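Local coordinates for putative permease protein, ABC transporter (Porphyromonas gingivalis, PDB 3IS6) that probably takes part in transmembrane transport as an ABC transporter permease, this chain containing its MacB-like periplasmic core domain, at residues Pro188-Ser191 against Pro192-Asp196; Ala86-Met90 against Phe91-Leu95. All coordinates share one frame; numbering follows the deposited sequence.

Interaction 1 (Pro188-Ser191 against Pro192-Asp196); sequences PGVS and PESLD
Ser191 and Ser194 face each other across a short 3-10 turn, each using both its backbone and its hydroxyl. The carbonyl O of Ser191 is gripped twice by Ser194. The shorter bond comes from the hydroxyl: Ser194 OG donates to Ser191 O at 2.7 Å and lies in the carbonyl plane. The second is the turn bond itself, Ser194 N to Ser191 O at 3.2 Å, whose donor stands above that plane, 61° out of it. The two donors therefore approach the oxygen from different directions. Ser194 OG owes its place to a chi1 of 71°, which sets it between the backbone N and carbonyl carbon of its own residue and turns it toward Ser191 O. Ser191 OG, turned in the same way (chi1 77°), lies beside the backbone of Ser194 and accepts from its N at 3.3 Å, so that this N-H is shared between the carbonyl and hydroxyl of one serine. Pro192, with no N-H of its own, occupies the first position inside the turn, and Leu195 N extends the winding by bonding to Pro192 O at 3.1 Å. Bent at chi2, the side chain of Glu193 turns back until OE1 is 3.7 Å from Ser191 CB. A looser apolar touch, Val190 CG1 against Leu195 CD1 at 4.2 Å, joins the residue before the serine to the one after the turn. The turn lies near the surface, in the connection leading from strand 181-186 into helix 196-206. Its inner side rests on the sheet, where Pro192 and Leu195 both pack against Leu186 of strand 181-186 and Leu223 of strand 218-225, and Leu195 also meets Ile51, just beyond helix 43-50.

Interaction 2 (Ala86-Met90 against Phe91-Leu95); sequences AFLDM and FGVEL
The rings of Phe87 and Phe91, one helical turn apart, form a T-shaped pair with centroids 5.0 Å apart and planes at 63°. Phe91 presents its edge: CD2 sits 3.5 Å from Phe87 CE1, above the Phe87 face but displaced toward its rim. With CG anti to the backbone N (chi1 177°), Phe87 extends its ring to where this edge can meet it. Phe91 is also covered over a face by Met90, present as selenomethionine, whose CG makes a CH-pi contact 3.7 Å from the ring centroid; the selenium stands above the same face at a greater distance, a Met-aromatic contact. Outside the segments, Phe8 and Tyr183 make further edge-to-face pairs with Phe91.

The backbone bonds end the helix. Phe91 N still makes a helical bond to Phe87 O, at 3.1 Å. A Schellman motif follows, in which Val93 N reaches Leu88 O at 3.0 Å, while Gly92 N makes a weak bond to Asp89 O. Gly92, at positive phi, is its C-prime residue and turns the chain out of the helix.

Apolar contacts accompany the helix end. Val93 CB lies 4.3 Å from Leu88 CG, the hydrophobic pairing that goes with the motif, and Val93 CG2 lies 4.1 Å from Phe87 CE2.

Charged partners act from outside: Arg100 forms a salt bridge with Asp89 OD1 and a hydrogen bond with Val93 O, and Arg6 bonds to Phe91 O.

Overall arrangement
From the N terminus, the chain runs through the long antiparallel pair 54-70 and 74-83 before reaching interaction 2, which ends the short helix 86-90 and sends the chain toward strand 109-113. Much later, after strand 181-186, interaction 1 closes the turn that leads into helix 196-206. The two are in series and neither nest nor cross; their centres are 24 Å apart and their nearest atoms about 12 Å. Strand 181-186 is a common neighbour: Tyr183 meets the aromatic group of interaction 2, and Leu186 touches the turn of interaction 1. Residues 86-95 also border strands 54-70 and 140-146, whereas residues 188-196 border strand 218-225.

Interaction 1 (Pro188-Ser191 against Pro192-Asp196)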
# COMPACT_ATOMS: atom_id res chain seq x y z
N PRO A 188 8.52 24.30 24.64
CA PRO A 188 8.01 25.60 25.05
C PRO A 188 8.92 26.70 24.57
O PRO A 188 10.11 26.58 24.59
CB PRO A 188 8.10 25.51 26.56
CG PRO A 188 8.03 24.14 26.84
CD PRO A 188 8.76 23.45 25.80
N GLY A 189 8.33 27.76 24.08
CA GLY A 189 9.09 28.89 23.63
C GLY A 189 9.62 28.88 22.22
O GLY A 189 10.18 29.87 21.79
N VAL A 190 9.43 27.79 21.49
CA VAL A 190 9.87 27.75 20.12
C VAL A 190 8.78 28.18 19.16
O VAL A 190 7.72 27.62 19.13
CB VAL A 190 10.29 26.36 19.73
CG1 VAL A 190 10.60 26.29 18.28
CG2 VAL A 190 11.42 25.89 20.56
N SER A 191 9.04 29.20 18.39
CA SER A 191 8.08 29.63 17.43
C SER A 191 8.22 28.82 16.19
O SER A 191 9.29 28.52 15.78
CB SER A 191 8.25 31.08 17.11
OG SER A 191 9.33 31.22 16.25
N PRO A 192 7.10 28.50 15.56
CA PRO A 192 7.11 27.69 14.37
C PRO A 192 7.87 28.37 13.27
O PRO A 192 8.56 27.74 12.53
CB PRO A 192 5.64 27.57 14.03
CG PRO A 192 4.90 28.16 15.13
CD PRO A 192 5.80 28.45 16.22
N GLU A 193 7.73 29.67 13.16
CA GLU A 193 8.37 30.41 12.10
C GLU A 193 9.87 30.42 12.15
O GLU A 193 10.53 30.59 11.18
CB GLU A 193 7.84 31.81 12.01
CG GLU A 193 6.36 31.88 11.81
CD GLU A 193 5.61 32.09 13.07
OE1 GLU A 193 6.16 31.87 14.16
OE2 GLU A 193 4.45 32.48 12.97
N SER A 194 10.40 30.23 13.32
CA SER A 194 11.82 30.22 13.47
C SER A 194 12.44 29.02 12.78
O SER A 194 13.60 29.03 12.48
CB SER A 194 12.20 30.27 14.94
OG SER A 194 11.91 29.08 15.59
N LEU A 195 11.64 28.00 12.53
CA LEU A 195 12.13 26.74 12.01
C LEU A 195 12.11 26.67 10.51
O LEU A 195 12.43 25.66 9.96
CB LEU A 195 11.37 25.58 12.58
CG LEU A 195 11.50 25.47 14.07
CD1 LEU A 195 10.95 24.22 14.61
CD2 LEU A 195 12.92 25.60 14.46
N ASP A 196 11.77 27.74 9.84
CA ASP A 196 11.70 27.65 8.41
C ASP A 196 13.03 27.30 7.78
O ASP A 196 13.09 26.50 6.89
CB ASP A 196 11.22 28.97 7.81
CG ASP A 196 9.73 29.18 7.94
OD1 ASP A 196 9.00 28.22 8.14
OD2 ASP A 196 9.30 30.33 7.84

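Interaction 2 (Ala86-Met90 against Phe91-Leu95)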
# COMPACT_ATOMS: atom_id res chain seq x y z
N ALA A 86 2.98 6.67 18.45
CA ALA A 86 3.08 8.00 19.00
C ALA A 86 1.78 8.79 18.91
O ALA A 86 1.60 9.74 19.60
CB ALA A 86 4.17 8.72 18.38
N PHE A 87 0.86 8.35 18.09
CA PHE A 87 -0.41 9.00 17.95
C PHE A 87 -1.08 9.00 19.29
O PHE A 87 -1.70 9.92 19.67
CB PHE A 87 -1.25 8.21 16.96
CG PHE A 87 -2.64 8.71 16.74
CD1 PHE A 87 -2.91 9.62 15.77
CD2 PHE A 87 -3.68 8.23 17.45
CE1 PHE A 87 -4.17 10.04 15.55
CE2 PHE A 87 -4.93 8.66 17.21
CZ PHE A 87 -5.17 9.56 16.27
N LEU A 88 -0.94 7.92 20.01
CA LEU A 88 -1.54 7.81 21.30
C LEU A 88 -1.00 8.83 22.27
O LEU A 88 -1.72 9.33 23.06
CB LEU A 88 -1.33 6.40 21.85
CG LEU A 88 -2.25 5.25 21.48
CD1 LEU A 88 -2.78 5.27 20.16
CD2 LEU A 88 -1.62 3.93 21.76
N ASP A 89 0.29 9.05 22.25
CA ASP A 89 0.91 10.08 23.03
C ASP A 89 0.59 11.52 22.62
O ASP A 89 0.18 12.32 23.40
CB ASP A 89 2.40 9.84 23.08
CG ASP A 89 2.76 8.56 23.85
OD1 ASP A 89 2.04 8.20 24.78
OD2 ASP A 89 3.75 7.91 23.52
N MSE A 90 0.68 11.78 21.34
CA MSE A 90 0.42 13.08 20.79
C MSE A 90 -1.01 13.54 21.08
O MSE A 90 -1.23 14.67 21.28
CB MSE A 90 0.65 13.05 19.30
CG MSE A 90 0.40 14.32 18.57
SE MSE A 90 1.72 15.71 18.84
CE MSE A 90 3.12 15.13 17.77
N PHE A 91 -1.96 12.63 21.07
CA PHE A 91 -3.33 13.00 21.26
C PHE A 91 -3.97 12.56 22.59
O PHE A 91 -5.15 12.65 22.76
CB PHE A 91 -4.13 12.61 20.04
CG PHE A 91 -3.63 13.27 18.79
CD1 PHE A 91 -3.67 14.63 18.65
CD2 PHE A 91 -3.08 12.55 17.80
CE1 PHE A 91 -3.19 15.22 17.54
CE2 PHE A 91 -2.60 13.16 16.70
CZ PHE A 91 -2.66 14.50 16.57
N GLY A 92 -3.15 12.08 23.50
CA GLY A 92 -3.64 11.65 24.77
C GLY A 92 -4.75 10.62 24.69
O GLY A 92 -5.73 10.76 25.34
N VAL A 93 -4.57 9.62 23.87
CA VAL A 93 -5.55 8.57 23.71
C VAL A 93 -5.30 7.48 24.74
O VAL A 93 -4.24 6.96 24.82
CB VAL A 93 -5.48 7.94 22.30
CG1 VAL A 93 -6.48 6.88 22.12
CG2 VAL A 93 -5.60 8.96 21.23
N GLU A 94 -6.33 7.13 25.49
CA GLU A 94 -6.25 6.12 26.51
C GLU A 94 -7.00 4.89 26.06
O GLU A 94 -8.03 5.00 25.46
CB GLU A 94 -6.89 6.60 27.80
CG GLU A 94 -6.30 7.83 28.39
CD GLU A 94 -4.95 7.61 29.02
OE1 GLU A 94 -4.65 6.49 29.44
OE2 GLU A 94 -4.16 8.57 29.11
N LEU A 95 -6.49 3.73 26.37
CA LEU A 95 -7.19 2.51 26.07
C LEU A 95 -8.13 2.10 27.18
O LEU A 95 -7.79 2.10 28.32
CB LEU A 95 -6.22 1.38 25.79
CG LEU A 95 -5.26 1.56 24.63
CD1 LEU A 95 -4.54 0.32 24.44
CD2 LEU A 95 -5.95 1.95 23.37